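Local atomic coordinates of chorismate mutase (Corynebacterium glutamicum, PDB entry 5HUB), a protein that probably catalyses the pericyclic rearrangement of chorismate to prephenate in the shikimate pathway, as a two-chain, all-helical chorismate mutase of the AroQ type. Residues 23-26 with 27-30; 34-37 with 38-42; 60-63 with 64-68. One frame throughout, in Å; residues are numbered along the deposited sequence. Where two conformers were deposited one is given.

Contact 1: 23-26 with 27-30; sequences RLDR and EILD
R26 carries its CG trans to the backbone N (chi1 160°) and then bends at chi2 and chi3. The bent chain carries its guanidinium forward to D30, one helical turn on. D30 has its CG trans to its own carbonyl carbon (chi1 -76°), which swings the carboxylate toward R26. The result is a side-on salt bridge in which two nitrogens grip one oxygen. NE and NH2 of R26 each donate to OD1 of D30 at 2.9 Å. OD1 lies close to the guanidinium plane, but both donors reach it from above the carboxylate plane, on the same face. Neither N-H points straight at OD1. The two planes are 45° apart. NH2 of R26 also packs against CB of L29 at 3.5 Å, and the third nitrogen, NH1, forms a salt bridge with E69 of the second subunit.

On the buried side, D25 and I28 run side by side, with OD1 of D25 4.0 Å from CD1 of I28. That carboxylate pairs with R35 of the second subunit. L29 sits against F66 of the same neighbour. The backbone is regular, as in the bond from L29 N to D25 O at 2.9 Å. This is an i to i+4 Arg-Asp salt bridge on helix 11-42, the long first helix of an AroQ-type chorismate mutase, in a stretch that packs on the second subunit.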
loop_
_atom_site.group_PDB
_atom_site.type_symbol
_atom_site.label_atom_id
_atom_site.label_comp_id
_atom_site.label_asym_id
_atom_site.label_seq_id
_atom_site.Cartn_x
_atom_site.Cartn_y
_atom_site.Cartn_z
ATOM N N ARG A 23 4.995 10.904 -7.015
ATOM C CA ARG A 23 4.686 11.557 -5.720
ATOM C C ARG A 23 3.693 10.698 -4.926
ATOM O O ARG A 23 3.786 10.639 -3.672
ATOM C CB ARG A 23 4.199 12.996 -5.929
ATOM C CG ARG A 23 5.277 13.989 -6.359
ATOM C CD ARG A 23 4.751 15.416 -6.270
ATOM N NE ARG A 23 3.659 15.721 -7.211
ATOM C CZ ARG A 23 3.840 16.146 -8.464
ATOM N NH1 ARG A 23 5.063 16.282 -8.939
ATOM N NH2 ARG A 23 2.784 16.417 -9.208
ATOM N N LEU A 24 2.753 10.041 -5.543
ATOM C CA LEU A 24 1.836 9.143 -4.797
ATOM C C LEU A 24 2.589 7.984 -4.268
ATOM O O LEU A 24 2.233 7.532 -3.108
ATOM C CB LEU A 24 0.706 8.715 -5.718
ATOM C CG LEU A 24 -0.327 9.777 -5.978
ATOM C CD1 LEU A 24 -1.184 9.520 -7.201
ATOM C CD2 LEU A 24 -1.244 9.885 -4.771
ATOM N N ASP A 25 3.569 7.424 -4.944
ATOM C CA ASP A 25 4.317 6.292 -4.358
ATOM C C ASP A 25 5.097 6.762 -3.175
ATOM O O ASP A 25 5.154 6.037 -2.145
ATOM C CB ASP A 25 5.192 5.655 -5.445
ATOM C CG ASP A 25 4.391 4.792 -6.348
ATOM O OD1 ASP A 25 3.243 4.405 -6.037
ATOM O OD2 ASP A 25 4.969 4.456 -7.460
ATOM N N ARG A 26 5.605 7.957 -3.156
ATOM C CA ARG A 26 6.239 8.531 -1.981
ATOM C C ARG A 26 5.240 8.634 -0.814
ATOM O O ARG A 26 5.594 8.321 0.336
ATOM C CB ARG A 26 6.850 9.903 -2.340
ATOM C CG ARG A 26 7.156 10.903 -1.240
ATOM C CD ARG A 26 8.508 10.690 -0.634
ATOM N NE ARG A 26 8.462 9.585 0.305
ATOM C CZ ARG A 26 9.018 8.394 0.107
ATOM N NH1 ARG A 26 9.728 8.138 -0.995
ATOM N NH2 ARG A 26 8.860 7.462 1.015
ATOM N N GLU A 27 4.061 9.142 -1.093
ATOM C CA GLU A 27 3.074 9.239 -0.027
ATOM C C GLU A 27 2.658 7.882 0.454
ATOM O O GLU A 27 2.413 7.712 1.690
ATOM C CB GLU A 27 1.884 9.985 -0.517
ATOM C CG GLU A 27 2.169 11.472 -0.678
ATOM C CD GLU A 27 0.941 12.257 -1.060
ATOM O OE1 GLU A 27 1.113 13.466 -1.358
ATOM O OE2 GLU A 27 -0.188 11.696 -1.153
ATOM N N ILE A 28 2.441 6.902 -0.372
ATOM C CA ILE A 28 2.096 5.547 0.069
ATOM C C ILE A 28 3.203 4.999 0.897
ATOM O O ILE A 28 2.898 4.488 2.045
ATOM C CB ILE A 28 1.821 4.644 -1.156
ATOM C CG1 ILE A 28 0.562 5.069 -1.858
ATOM C CG2 ILE A 28 1.792 3.173 -0.745
ATOM C CD1 ILE A 28 0.393 4.498 -3.276
ATOM N N LEU A 29 4.460 5.078 0.489
ATOM C CA LEU A 29 5.567 4.576 1.261
ATOM C C LEU A 29 5.680 5.299 2.619
ATOM O O LEU A 29 5.898 4.621 3.669
ATOM C CB LEU A 29 6.854 4.635 0.502
ATOM C CG LEU A 29 6.941 3.621 -0.646
ATOM C CD1 LEU A 29 8.001 4.020 -1.648
ATOM C CD2 LEU A 29 7.217 2.227 -0.124
ATOM N N ASP A 30 5.509 6.594 2.641
ATOM C CA ASP A 30 5.564 7.367 3.899
ATOM C C ASP A 30 4.492 6.834 4.875
ATOM O O ASP A 30 4.761 6.687 6.092
ATOM C CB ASP A 30 5.302 8.871 3.626
ATOM C CG ASP A 30 6.474 9.615 3.022
ATOM O OD1 ASP A 30 7.577 9.071 3.036
ATOM O OD2 ASP A 30 6.287 10.785 2.583
#

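Contact 2: 34-37 with 38-42; sequences RRTK and ISQTI
I38 begins the second half of this contact by laying its side chain against the turn before it. Its CG1 lies 3.4 Å from the carbonyl O of R34, and its N donates to that same oxygen. The segment closes helix 11-42, the long helix of the AroQ-type all-helical fold, and I38 packs on E20 of the second subunit.

S39 comes next, on a buried face. Its OG is trans to the backbone N (chi1 -172°), which points the hydroxyl away from the preceding backbone and toward a water. This water donates to OG of S39 at 2.8 Å and accepts from NH2 of R35 at 3.0 Å. It lies at the guanidinium edge, in the plane of the group, and so bridges the side chains of R35 and S39. Both have further partners. NE of R35 forms a salt bridge with D25 of the second subunit, and OG of S39 is hydrogen-bonded to G85 O of the same chain.

Q40 lies alongside T36, both pointing the same way. CG2 of T36 meets the amide carbon CD of Q40 at 4.0 Å. CG of Q40 rests on the carbonyl O of T36, which also accepts the Q40 N-H. The hydroxyl of T36 turns back along the helix to V32 O, and its methyl is left to face Q40.

T41 has its OG1 between the backbone N and the carbonyl carbon (chi1 74°). There the hydroxyl reaches back to the carbonyl of I38. I42 ends the helix, and its N donates to that I38 O at 3.1 Å. The second donor to this oxygen is OG1 of T41, at 2.6 Å from I38 O.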
loop_
_atom_site.group_PDB
_atom_site.type_symbol
_atom_site.label_atom_id
_atom_site.label_comp_id
_atom_site.label_asym_id
_atom_site.label_seq_id
_atom_site.Cartn_x
_atom_site.Cartn_y
_atom_site.Cartn_z
ATOM N N ARG A 34 4.969 4.891 8.500
ATOM C CA ARG A 34 4.378 5.431 9.740
ATOM C C ARG A 34 3.464 4.391 10.366
ATOM O O ARG A 34 3.532 4.163 11.620
ATOM C CB ARG A 34 3.597 6.695 9.448
ATOM C CG ARG A 34 4.423 7.968 9.347
ATOM C CD ARG A 34 3.574 9.217 9.186
ATOM N NE ARG A 34 3.136 9.382 7.818
ATOM C CZ ARG A 34 1.893 9.679 7.469
ATOM N NH1 ARG A 34 0.979 9.874 8.394
ATOM N NH2 ARG A 34 1.574 9.781 6.203
ATOM N N ARG A 35 2.589 3.765 9.618
ATOM C CA ARG A 35 1.663 2.713 10.129
ATOM C C ARG A 35 2.446 1.597 10.734
ATOM O O ARG A 35 2.050 1.136 11.861
ATOM C CB ARG A 35 0.869 2.176 8.898
ATOM C CG ARG A 35 -0.303 1.300 9.335
ATOM C CD ARG A 35 -0.612 0.306 8.247
ATOM N NE ARG A 35 -1.882 -0.326 8.485
ATOM C CZ ARG A 35 -2.079 -1.325 9.342
ATOM N NH1 ARG A 35 -3.325 -1.747 9.556
ATOM N NH2 ARG A 35 -1.056 -1.875 9.969
ATOM N N THR A 36 3.539 1.172 10.135
ATOM C CA THR A 36 4.259 0.005 10.593
ATOM C C THR A 36 4.997 0.353 11.871
ATOM O O THR A 36 4.948 -0.417 12.820
ATOM C CB THR A 36 5.188 -0.450 9.487
ATOM O OG1 THR A 36 4.388 -0.856 8.353
ATOM C CG2 THR A 36 6.084 -1.549 9.928
ATOM N N LYS A 37 5.561 1.535 11.989
ATOM C CA LYS A 37 6.237 1.976 13.199
ATOM C C LYS A 37 5.228 1.989 14.377
ATOM O O LYS A 37 5.542 1.520 15.476
ATOM C CB LYS A 37 6.841 3.358 12.997
ATOM C CG LYS A 37 7.721 3.792 14.151
ATOM C CD LYS A 37 8.523 5.029 13.802
ATOM C CE LYS A 37 7.712 6.264 14.090
ATOM N NZ LYS A 37 8.560 7.487 14.196
ATOM N N ILE A 38 4.060 2.561 14.165
ATOM C CA ILE A 38 3.031 2.600 15.235
ATOM C C ILE A 38 2.615 1.191 15.567
ATOM O O ILE A 38 2.510 0.844 16.789
ATOM C CB ILE A 38 1.817 3.391 14.800
ATOM C CG1 ILE A 38 2.168 4.840 14.664
ATOM C CG2 ILE A 38 0.687 3.256 15.855
ATOM C CD1 ILE A 38 1.161 5.689 13.949
ATOM N N SER A 39 2.304 0.359 14.622
ATOM C CA SER A 39 1.888 -0.979 14.872
ATOM C C SER A 39 2.900 -1.752 15.670
ATOM O O SER A 39 2.526 -2.407 16.670
ATOM C CB SER A 39 1.526 -1.678 13.569
ATOM O OG SER A 39 0.951 -2.933 13.880
ATOM N N GLN A 40 4.170 -1.641 15.317
ATOM C CA GLN A 40 5.181 -2.405 16.023
ATOM C C GLN A 40 5.325 -1.914 17.459
ATOM O O GLN A 40 5.672 -2.679 18.350
ATOM C CB GLN A 40 6.520 -2.350 15.299
ATOM C CG GLN A 40 6.510 -3.026 13.937
ATOM C CD GLN A 40 7.833 -3.015 13.243
ATOM O OE1 GLN A 40 8.579 -2.046 13.326
ATOM N NE2 GLN A 40 8.123 -4.076 12.500
ATOM N N THR A 41 5.105 -0.626 17.663
ATOM C CA THR A 41 5.199 -0.074 18.997
ATOM C C THR A 41 4.085 -0.591 19.919
ATOM O O THR A 41 4.333 -0.795 21.123
ATOM C CB THR A 41 5.194 1.476 19.012
ATOM O OG1 THR A 41 3.892 1.985 18.734
ATOM C CG2 THR A 41 6.215 2.064 18.122
ATOM N N ILE A 42 2.896 -0.847 19.385
ATOM C CA ILE A 42 1.676 -1.213 20.158
ATOM C C ILE A 42 1.240 -2.708 20.235
ATOM O O ILE A 42 0.355 -3.091 21.018
ATOM C CB ILE A 42 0.415 -0.369 19.727
ATOM C CG1 ILE A 42 -0.253 -0.802 18.428
ATOM C CG2 ILE A 42 0.727 1.098 19.716
ATOM C CD1 ILE A 42 -1.521 -0.048 18.139
HETATM O O HOH W 1 -1.015 -3.870 12.181
#

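Contact 3: 60-63 with 64-68; sequences VAII and NQFRE
N64 and V60 lie side by side, one turn apart on the helix and pointing the same way. Followed outward, N64 first sets CB 3.4 Å from the carbonyl O of V60. CG then folds over the same oxygen at 3.2 Å, because it stands trans to its own carbonyl carbon (chi1 -72°). At the tip the amide divides its contacts. ND2 packs against the methyl CG1 of V60 at 3.6 Å. It is also near V60 O, but the angle is too poor for a hydrogen bond. OD1 faces forward along the helix and accepts a hydrogen bond from NH1 of R67 at 2.7 Å, with an N-H...O angle of 156°. OD1 lies near the guanidinium plane, while NH1 is tilted 30° from the amide carbonyl plane.

This is a side-chain bridge between neighbouring turns of helix 49-70, the second of the three helices of this AroQ-type fold. R67 spans the turn with a bend at chi3. NH2 of R67 reaches CG2 of I63 at 3.8 Å, and the carbonyl O of I63 lies over one face of the guanidinium.

Another face of the helix is apolar. I62 and F66 run alongside each other, and CG2 of I62 touches the ring at CE1, 3.8 Å away. The carbonyl O of I62 stands at the ring edge, 3.2 Å from CD1. F66 itself is buried. It packs on L77 and L81 of helix 74-84 and on L29 of the second subunit, which Q65 also touches.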
loop_
_atom_site.group_PDB
_atom_site.type_symbol
_atom_site.label_atom_id
_atom_site.label_comp_id
_atom_site.label_asym_id
_atom_site.label_seq_id
_atom_site.Cartn_x
_atom_site.Cartn_y
_atom_site.Cartn_z
ATOM N N VAL A 60 -9.812 -9.226 10.360
ATOM C CA VAL A 60 -10.826 -9.454 9.346
ATOM C C VAL A 60 -11.509 -8.183 8.910
ATOM O O VAL A 60 -11.761 -7.989 7.707
ATOM C CB VAL A 60 -11.836 -10.517 9.836
ATOM C CG1 VAL A 60 -13.019 -10.580 8.860
ATOM C CG2 VAL A 60 -11.123 -11.856 9.943
ATOM N N ALA A 61 -11.816 -7.275 9.828
ATOM C CA ALA A 61 -12.407 -5.996 9.451
ATOM C C ALA A 61 -11.481 -5.229 8.489
ATOM O O ALA A 61 -11.963 -4.554 7.583
ATOM C CB ALA A 61 -12.618 -5.153 10.691
ATOM N N ILE A 62 -10.202 -5.230 8.776
ATOM C CA ILE A 62 -9.229 -4.500 7.966
ATOM C C ILE A 62 -9.205 -5.142 6.568
ATOM O O ILE A 62 -9.237 -4.436 5.544
ATOM C CB ILE A 62 -7.831 -4.500 8.623
ATOM C CG1 ILE A 62 -7.909 -3.672 9.928
ATOM C CG2 ILE A 62 -6.777 -3.970 7.608
ATOM C CD1 ILE A 62 -6.675 -3.770 10.773
ATOM N N ILE A 63 -9.111 -6.443 6.487
ATOM C CA ILE A 63 -9.097 -7.160 5.210
ATOM C C ILE A 63 -10.350 -6.831 4.419
ATOM O O ILE A 63 -10.313 -6.518 3.240
ATOM C CB ILE A 63 -8.893 -8.684 5.434
ATOM C CG1 ILE A 63 -7.493 -8.944 5.972
ATOM C CG2 ILE A 63 -9.221 -9.468 4.185
ATOM C CD1 ILE A 63 -7.296 -10.306 6.647
ATOM N N ASN A 64 -11.494 -6.837 5.078
ATOM C CA ASN A 64 -12.781 -6.553 4.468
ATOM C C ASN A 64 -12.840 -5.119 3.987
ATOM O O ASN A 64 -13.380 -4.830 2.922
ATOM C CB ASN A 64 -13.962 -6.809 5.415
ATOM C CG ASN A 64 -14.223 -8.289 5.667
ATOM O OD1 ASN A 64 -13.763 -9.159 4.927
ATOM N ND2 ASN A 64 -15.004 -8.576 6.688
ATOM N N GLN A 65 -12.357 -4.192 4.794
ATOM C CA GLN A 65 -12.320 -2.812 4.368
ATOM C C GLN A 65 -11.489 -2.658 3.086
ATOM O O GLN A 65 -11.902 -1.962 2.154
ATOM C CB GLN A 65 -11.711 -1.925 5.453
ATOM C CG GLN A 65 -11.467 -0.468 4.992
ATOM C CD GLN A 65 -10.783 0.353 6.041
ATOM O OE1 GLN A 65 -10.291 -0.183 7.025
ATOM N NE2 GLN A 65 -10.748 1.658 5.857
ATOM N N PHE A 66 -10.312 -3.239 3.091
ATOM C CA PHE A 66 -9.440 -3.093 1.888
ATOM C C PHE A 66 -10.120 -3.746 0.689
ATOM O O PHE A 66 -10.109 -3.147 -0.417
ATOM C CB PHE A 66 -8.077 -3.692 2.176
ATOM C CG PHE A 66 -7.136 -2.768 2.894
ATOM C CD1 PHE A 66 -7.406 -2.267 4.135
ATOM C CD2 PHE A 66 -5.987 -2.318 2.261
ATOM C CE1 PHE A 66 -6.554 -1.419 4.785
ATOM C CE2 PHE A 66 -5.145 -1.427 2.883
ATOM C CZ PHE A 66 -5.426 -0.981 4.160
ATOM N N ARG A 67 -10.763 -4.881 0.827
ATOM C CA ARG A 67 -11.486 -5.503 -0.269
ATOM C C ARG A 67 -12.585 -4.591 -0.754
ATOM O O ARG A 67 -12.779 -4.413 -1.967
ATOM C CB ARG A 67 -12.077 -6.851 0.189
ATOM C CG ARG A 67 -12.721 -7.594 -0.980
ATOM C CD ARG A 67 -13.554 -8.805 -0.571
ATOM N NE ARG A 67 -12.745 -9.800 0.134
ATOM C CZ ARG A 67 -12.747 -10.010 1.455
ATOM N NH1 ARG A 67 -13.566 -9.342 2.275
ATOM N NH2 ARG A 67 -11.948 -10.937 1.969
ATOM N N GLU A 68 -13.352 -3.998 0.147
ATOM C CA GLU A 68 -14.483 -3.144 -0.237
ATOM C C GLU A 68 -14.010 -1.898 -0.987
ATOM O O GLU A 68 -14.683 -1.452 -1.925
ATOM C CB GLU A 68 -15.306 -2.729 0.972
ATOM C CG GLU A 68 -16.102 -3.893 1.490
ATOM C CD GLU A 68 -16.610 -3.679 2.906
ATOM O OE1 GLU A 68 -16.735 -2.500 3.360
ATOM O OE2 GLU A 68 -16.942 -4.710 3.569
#

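In the fold
Contacts 1 and 2 follow one another on helix 11-42, with centres about 17 Å apart. Contact 3 comes later in the chain, on helix 49-70. Its centre is about 21 Å from that of contact 1 and about 19 Å from that of contact 2. Contacts 1 and 3 lie on opposite sides of the chain's centre and do not touch within the chain. Contacts 2 and 3 do touch, where NH1 of R35 packs on CD1 of I62 at 4.1 Å. Helix 74-84 packs against both. All three contacts meet the second subunit. D25 of contact 1 pairs with R35 of contact 2 across the dimer, so the long helix helps to join the two chains.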